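Beta-fructofuranosidase (PDB 6NOB) probably hydrolyses terminal beta-fructofuranoside bonds, as in sucrose, as a member of glycoside hydrolase family 32. Local coordinates at residues Glu500-His505 / Thr514-Ala519; Met534-Gly539 / Val592-Asn597; Phe586-Val591 / Arg630-Ile635. All blocks are in the same frame, centred on the assembly; numbering follows the deposited sequence.

Overall arrangement
All three contacts lie in the C-terminal beta-sandwich that follows the beta-propeller of this family 32 enzyme. From the N terminus, contact 1 comes first: it closes a short loop around the hairpin of strands 505-507 and 510-515, where the chain passes from one sheet to the other and back. Contact 2 then opens on strand 532-540, and before it closes on strand 591-596 contact 3 has begun on strand 582-588; contact 3 ends on strand 624-632, so these two cross. Contact 2 joins the facing sheets, whereas contact 3 stays within one. Backbone bonds from Glu500 O to Ala631 N and from Phe586 O to Glu593 N link neighbouring strands of that sheet.

Contact 1 (Glu500-His505 / Thr514-Ala519); sequences ERLAVH and TAPGNA
The carbonyl oxygen of Ala515, whose CA lies 4.4 Å from Leu502 CD1, accepts Asn518 N at 3.2 Å. This bond closes a type II beta-turn with Pro516 and Gly517 at its corners, Gly517 taking the positive phi of the third position, and the turn carries the proline ring to the Leu502 side chain. The meeting itself is apolar. Leu502 sets its CG beside its own backbone N and anti to the carbonyl carbon (chi1 -61°), and both of its methyls meet one corner of the ring: CD1 and CD2 are each 3.9 Å from Pro516 CD, so the leucine fork straddles that carbon. CD2 goes on to Pro516 CG at 4.1 Å, while CD1 also rests against the backbone of the strand end, 3.7 Å from Thr514 O. Pro516 is exposed and Leu502 partly so, whereas Ala515 is buried and its CB points away from the 500-505 segment. Leu502 is held in place by backbone bonding to Ala629 of strand 624-632, and its side chain also touches Val513. The turn is tied down by Gly517 N on Asp613 OD1 and by Asn518 ND2 on Ala610 O. Both segments carry the chain between the two sheets, from 498-501 to 505-507 and from 510-515 to 519-526, so the contact packs two inter-sheet crossings together at the edge of the C-terminal beta-sandwich known for family 32.

Contact 2 (Met534-Gly539 / Val592-Asn597); sequences MVLAKG and VEVFLN
Leu536 and Val592 meet between the two sheets of the beta-sandwich, each reaching in from a different sheet. Leu536 CD1 comes to 4.0 Å from Val592 CG2; the side chains cross at about a right angle, and a single methyl of each makes the contact. The same Leu536 CD1 lies more loosely against Val594 CG2, at 4.4 Å, which makes it the one carbon that spans both valines. Val592 and Val594, alternate residues of their strand, both direct their CB toward the opposing sheet. For Val592 the torsion explains the contact: with CG1 between N and the carbonyl carbon (chi1 74°), CG2 is left anti to N and meets the leucine. In the next shell, Val592 also packs on Leu550 and on Phe587 of the neighbouring strand. Leu536 sits in a classic beta bulge, since it and Ala537 both face Leu550, and its O is hydrogen-bonded to Tyr520 OH. Strand 591-596 turns its other face to the propeller. There the buried carboxylate of Glu593 is satisfied on both oxygens, OE1 by a salt bridge to Arg476 NH2, OE2 by His121 NE2 and Leu474 N.

Contact 3 (Phe586-Val591 / Arg630-Ile635); sequences FFDRNV and RALNGI
Phe586 meets Leu632 with the edge of its ring: CD2 lies 4.1 Å from Leu632 CD1, which sits near the ring plane, and the two side chains cross at about a right angle. The ring is also packed edge-to-face with Tyr521, on the strand between the two. Phe587 contributes backbone, its O lying 3.9 Å from Leu632 CD2, while its ring leads away toward Val592. Asp588 comes next and completes the seat for the same methyl, with Asp588 CB 3.8 Å from Leu632 CD2. One leucine therefore divides its fork, CD1 to the phenylalanine and CD2 to the aspartate stem: CG stands anti to the backbone N (chi1 -160°), and chi2 of 71° then parts the two methyls. Strands 586-588 and 630-632 run in broadly the same direction, at 44°, because both pair antiparallel with strand 519-526. Beyond Asp588 the chain turns back tightly, with Asp588 N bonded to Val591 O at 2.9 Å. At the polar end, a water donates to Asp588 OD1 at 3.0 Å and to Asn633 O at 2.9 Å, bridging the two segments. OD1 also receives Gly119 N, and OD2 bonds with Ala120 N and His121 ND1, which joins the sheet to the chain leading into the propeller. A buried carboxylate gripped by two backbone N-H groups, an imidazole and a water is consistent with an ionised aspartate whose charge would be offset by these donors, while its CB packs as part of the hydrophobic layer.

Contact 1 (Glu500-His505 / Thr514-Ala519)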
# COMPACT_ATOMS: atom_id res chain seq x y z
N GLU A 500 9.84 24.53 -9.51
CA GLU A 500 10.41 25.41 -10.52
C GLU A 500 10.80 24.63 -11.78
O GLU A 500 11.25 23.48 -11.72
CB GLU A 500 11.64 26.12 -9.97
CG GLU A 500 12.14 27.27 -10.85
CD GLU A 500 13.45 27.81 -10.38
OE1 GLU A 500 13.83 28.93 -10.79
OE2 GLU A 500 14.10 27.10 -9.59
N ARG A 501 10.63 25.28 -12.93
CA ARG A 501 11.14 24.74 -14.18
C ARG A 501 12.66 24.61 -14.11
O ARG A 501 13.34 25.39 -13.44
CB ARG A 501 10.74 25.64 -15.35
CG ARG A 501 9.38 25.31 -15.96
CD ARG A 501 9.54 24.40 -17.17
NE ARG A 501 8.42 24.50 -18.11
CZ ARG A 501 8.49 24.14 -19.39
NH1 ARG A 501 9.61 23.65 -19.90
NH2 ARG A 501 7.42 24.26 -20.16
N LEU A 502 13.17 23.59 -14.78
CA LEU A 502 14.59 23.29 -14.82
C LEU A 502 15.10 23.48 -16.25
O LEU A 502 14.43 23.08 -17.21
CB LEU A 502 14.88 21.87 -14.34
CG LEU A 502 14.48 21.58 -12.89
CD1 LEU A 502 14.67 20.11 -12.56
CD2 LEU A 502 15.27 22.47 -11.94
N ALA A 503 16.26 24.12 -16.37
CA ALA A 503 16.82 24.41 -17.68
C ALA A 503 17.25 23.12 -18.37
O ALA A 503 17.76 22.19 -17.74
CB ALA A 503 18.01 25.36 -17.54
N VAL A 504 17.04 23.08 -19.68
CA VAL A 504 17.45 21.95 -20.51
C VAL A 504 18.62 22.42 -21.36
O VAL A 504 18.45 23.27 -22.25
CB VAL A 504 16.29 21.44 -21.39
CG1 VAL A 504 16.71 20.18 -22.13
CG2 VAL A 504 15.05 21.21 -20.55
N HIS A 505 19.80 21.88 -21.10
CA HIS A 505 20.96 22.23 -21.89
C HIS A 505 21.43 21.03 -22.70
O HIS A 505 21.14 19.88 -22.39
CB HIS A 505 22.10 22.79 -21.02
CG HIS A 505 22.28 24.27 -21.16
ND1 HIS A 505 23.04 24.83 -22.17
CD2 HIS A 505 21.77 25.30 -20.45
CE1 HIS A 505 23.01 26.15 -22.06
NE2 HIS A 505 22.24 26.46 -21.03
N THR A 514 19.73 18.98 -14.88
CA THR A 514 20.24 18.72 -13.54
C THR A 514 19.09 18.77 -12.54
O THR A 514 18.32 19.74 -12.52
CB THR A 514 21.31 19.74 -13.16
OG1 THR A 514 22.40 19.66 -14.09
CG2 THR A 514 21.84 19.46 -11.76
N ALA A 515 18.97 17.73 -11.71
CA ALA A 515 17.85 17.61 -10.80
C ALA A 515 18.30 17.94 -9.38
O ALA A 515 19.02 17.14 -8.77
CB ALA A 515 17.27 16.20 -10.85
N PRO A 516 17.89 19.07 -8.81
CA PRO A 516 18.29 19.40 -7.44
C PRO A 516 17.69 18.42 -6.45
O PRO A 516 16.49 18.13 -6.50
CB PRO A 516 17.75 20.82 -7.23
CG PRO A 516 17.42 21.33 -8.60
CD PRO A 516 17.05 20.12 -9.41
N GLY A 517 18.52 17.90 -5.55
CA GLY A 517 18.07 16.93 -4.58
C GLY A 517 17.63 15.60 -5.15
O GLY A 517 17.03 14.80 -4.42
N ASN A 518 17.90 15.35 -6.43
CA ASN A 518 17.52 14.11 -7.12
C ASN A 518 16.03 13.82 -6.99
O ASN A 518 15.60 12.68 -6.83
CB ASN A 518 18.34 12.92 -6.62
CG ASN A 518 18.59 11.89 -7.70
OD1 ASN A 518 17.99 11.96 -8.77
ND2 ASN A 518 19.48 10.94 -7.44
N ALA A 519 15.22 14.88 -7.07
CA ALA A 519 13.76 14.75 -7.07
C ALA A 519 13.21 15.70 -8.12
O ALA A 519 13.35 16.92 -7.97
CB ALA A 519 13.18 15.07 -5.69

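Contact 2 (Met534-Gly539 / Val592-Asn597)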
# COMPACT_ATOMS: atom_id res chain seq x y z
N MET A 534 16.27 7.27 -22.14
CA MET A 534 16.15 8.30 -21.11
C MET A 534 16.82 7.79 -19.84
O MET A 534 16.32 6.88 -19.18
CB MET A 534 14.68 8.64 -20.84
CG MET A 534 14.04 9.53 -21.90
SD MET A 534 12.26 9.76 -21.67
CE MET A 534 12.23 10.74 -20.17
N VAL A 535 17.97 8.38 -19.50
CA VAL A 535 18.66 8.07 -18.25
C VAL A 535 17.95 8.83 -17.14
O VAL A 535 18.01 10.06 -17.07
CB VAL A 535 20.14 8.45 -18.32
CG1 VAL A 535 20.82 8.22 -16.98
CG2 VAL A 535 20.84 7.67 -19.42
N LEU A 536 17.27 8.10 -16.26
CA LEU A 536 16.47 8.73 -15.21
C LEU A 536 17.25 8.95 -13.92
O LEU A 536 17.09 9.98 -13.27
CB LEU A 536 15.22 7.89 -14.93
CG LEU A 536 14.41 7.43 -16.14
CD1 LEU A 536 13.21 6.60 -15.70
CD2 LEU A 536 13.96 8.61 -16.98
N ALA A 537 18.11 8.00 -13.55
CA ALA A 537 18.86 8.11 -12.31
C ALA A 537 20.01 7.12 -12.32
O ALA A 537 19.99 6.11 -13.03
CB ALA A 537 17.97 7.87 -11.08
N LYS A 538 21.03 7.43 -11.52
CA LYS A 538 22.16 6.55 -11.29
C LYS A 538 22.36 6.41 -9.79
O LYS A 538 21.90 7.23 -9.00
CB LYS A 538 23.44 7.09 -11.94
CG LYS A 538 23.51 6.93 -13.45
CD LYS A 538 24.39 8.00 -14.08
CE LYS A 538 25.02 7.50 -15.37
NZ LYS A 538 25.33 8.61 -16.32
N GLY A 539 23.08 5.35 -9.41
CA GLY A 539 23.35 5.12 -8.01
C GLY A 539 24.25 3.92 -7.76
O GLY A 539 25.18 3.66 -8.53
N VAL A 592 10.76 5.67 -8.72
CA VAL A 592 10.35 6.24 -9.99
C VAL A 592 8.91 5.80 -10.27
O VAL A 592 8.49 4.71 -9.88
CB VAL A 592 11.29 5.82 -11.15
CG1 VAL A 592 11.05 4.37 -11.54
CG2 VAL A 592 11.11 6.73 -12.35
N GLU A 593 8.15 6.69 -10.90
CA GLU A 593 6.81 6.37 -11.39
C GLU A 593 6.66 7.02 -12.76
O GLU A 593 6.82 8.24 -12.89
CB GLU A 593 5.72 6.86 -10.43
CG GLU A 593 5.86 6.31 -9.01
CD GLU A 593 4.64 6.57 -8.15
OE1 GLU A 593 3.58 6.00 -8.46
OE2 GLU A 593 4.76 7.33 -7.17
N VAL A 594 6.37 6.21 -13.77
CA VAL A 594 6.36 6.65 -15.16
C VAL A 594 4.96 6.43 -15.73
O VAL A 594 4.36 5.37 -15.54
CB VAL A 594 7.41 5.89 -15.99
CG1 VAL A 594 7.34 6.31 -17.45
CG2 VAL A 594 8.80 6.13 -15.42
N PHE A 595 4.46 7.43 -16.45
CA PHE A 595 3.15 7.36 -17.10
C PHE A 595 3.32 7.67 -18.58
O PHE A 595 3.90 8.70 -18.94
CB PHE A 595 2.17 8.33 -16.43
CG PHE A 595 1.98 8.06 -14.96
CD1 PHE A 595 2.82 8.65 -14.02
CD2 PHE A 595 1.00 7.18 -14.53
CE1 PHE A 595 2.66 8.39 -12.68
CE2 PHE A 595 0.84 6.91 -13.18
CZ PHE A 595 1.67 7.52 -12.26
N LEU A 596 2.81 6.78 -19.42
CA LEU A 596 2.98 6.89 -20.87
C LEU A 596 1.64 7.18 -21.53
O LEU A 596 0.60 6.65 -21.12
CB LEU A 596 3.57 5.60 -21.44
CG LEU A 596 4.86 5.11 -20.79
CD1 LEU A 596 5.41 3.90 -21.53
CD2 LEU A 596 5.89 6.23 -20.75
N ASN A 597 1.68 8.03 -22.56
CA ASN A 597 0.50 8.38 -23.35
C ASN A 597 -0.65 8.86 -22.46
O ASN A 597 -1.81 8.51 -22.67
CB ASN A 597 0.06 7.21 -24.22
CG ASN A 597 0.94 7.03 -25.45
OD1 ASN A 597 1.92 7.76 -25.63
ND2 ASN A 597 0.59 6.07 -26.30

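Contact 3 (Phe586-Val591 / Arg630-Ile635)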
# COMPACT_ATOMS: atom_id res chain seq x y z
N PHE A 586 7.99 10.84 -12.74
CA PHE A 586 8.18 11.32 -11.37
C PHE A 586 9.29 10.49 -10.75
O PHE A 586 9.12 9.28 -10.53
CB PHE A 586 6.91 11.19 -10.53
CG PHE A 586 5.76 12.06 -10.99
CD1 PHE A 586 4.96 11.68 -12.05
CD2 PHE A 586 5.47 13.24 -10.32
CE1 PHE A 586 3.89 12.47 -12.45
CE2 PHE A 586 4.40 14.03 -10.72
CZ PHE A 586 3.62 13.64 -11.79
N PHE A 587 10.43 11.11 -10.46
CA PHE A 587 11.50 10.46 -9.71
C PHE A 587 11.71 11.20 -8.40
O PHE A 587 12.01 12.40 -8.40
CB PHE A 587 12.81 10.40 -10.49
CG PHE A 587 13.88 9.65 -9.77
CD1 PHE A 587 13.86 8.26 -9.72
CD2 PHE A 587 14.90 10.32 -9.10
CE1 PHE A 587 14.83 7.56 -9.04
CE2 PHE A 587 15.87 9.62 -8.42
CZ PHE A 587 15.84 8.24 -8.38
N ASP A 588 11.57 10.48 -7.29
CA ASP A 588 11.56 11.07 -5.95
C ASP A 588 12.65 10.39 -5.11
O ASP A 588 12.35 9.57 -4.24
CB ASP A 588 10.18 10.94 -5.32
CG ASP A 588 10.09 11.62 -3.96
OD1 ASP A 588 10.94 12.49 -3.67
OD2 ASP A 588 9.16 11.29 -3.20
N ARG A 589 13.91 10.72 -5.40
CA ARG A 589 15.08 10.30 -4.63
C ARG A 589 15.34 8.80 -4.71
O ARG A 589 16.45 8.39 -5.09
CB ARG A 589 14.94 10.74 -3.17
CG ARG A 589 15.10 12.24 -2.97
CD ARG A 589 14.40 12.72 -1.71
NE ARG A 589 15.03 12.19 -0.50
CZ ARG A 589 16.05 12.76 0.12
NH1 ARG A 589 16.57 13.89 -0.35
NH2 ARG A 589 16.56 12.21 1.22
N ASN A 590 14.36 7.96 -4.34
CA ASN A 590 14.60 6.52 -4.35
C ASN A 590 13.43 5.73 -4.94
O ASN A 590 13.28 4.55 -4.61
CB ASN A 590 14.91 6.01 -2.93
CG ASN A 590 13.75 6.20 -1.97
OD1 ASN A 590 12.71 6.77 -2.32
ND2 ASN A 590 13.92 5.72 -0.74
N VAL A 591 12.61 6.35 -5.79
CA VAL A 591 11.49 5.66 -6.41
C VAL A 591 11.12 6.42 -7.67
O VAL A 591 11.17 7.65 -7.71
CB VAL A 591 10.30 5.53 -5.43
CG1 VAL A 591 9.82 6.91 -4.97
CG2 VAL A 591 9.15 4.74 -6.06
N ARG A 630 10.81 19.83 -14.23
CA ARG A 630 10.60 20.68 -13.06
C ARG A 630 11.11 19.97 -11.82
O ARG A 630 11.03 18.74 -11.71
CB ARG A 630 9.11 21.04 -12.87
CG ARG A 630 8.46 21.69 -14.08
CD ARG A 630 6.99 21.99 -13.84
NE ARG A 630 6.25 22.01 -15.10
CZ ARG A 630 5.03 22.51 -15.25
NH1 ARG A 630 4.39 23.06 -14.22
NH2 ARG A 630 4.44 22.47 -16.44
N ALA A 631 11.62 20.76 -10.87
CA ALA A 631 12.01 20.22 -9.58
C ALA A 631 10.78 19.72 -8.82
O ALA A 631 9.69 20.27 -8.93
CB ALA A 631 12.72 21.30 -8.76
N LEU A 632 10.98 18.65 -8.05
CA LEU A 632 9.90 18.05 -7.28
C LEU A 632 9.96 18.55 -5.84
O LEU A 632 11.03 18.54 -5.22
CB LEU A 632 9.98 16.52 -7.32
CG LEU A 632 8.70 15.76 -6.98
CD1 LEU A 632 7.68 15.90 -8.09
CD2 LEU A 632 9.01 14.29 -6.72
N ASN A 633 8.82 18.99 -5.32
CA ASN A 633 8.74 19.46 -3.95
C ASN A 633 8.74 18.27 -2.98
O ASN A 633 8.52 17.12 -3.36
CB ASN A 633 7.48 20.29 -3.73
CG ASN A 633 7.48 21.58 -4.52
OD1 ASN A 633 8.51 22.23 -4.67
ND2 ASN A 633 6.31 21.95 -5.03
N GLY A 634 8.97 18.58 -1.71
CA GLY A 634 8.80 17.63 -0.63
C GLY A 634 7.52 17.91 0.13
O GLY A 634 6.96 19.00 0.06
N ILE A 635 7.06 16.90 0.87
CA ILE A 635 5.79 16.98 1.59
C ILE A 635 5.97 17.15 3.09
O ILE A 635 4.96 17.26 3.81
CB ILE A 635 4.90 15.75 1.30
CG1 ILE A 635 5.54 14.49 1.88
CG2 ILE A 635 4.67 15.61 -0.19
CD1 ILE A 635 4.63 13.28 1.84
O HOH W 1 10.84 15.39 -2.99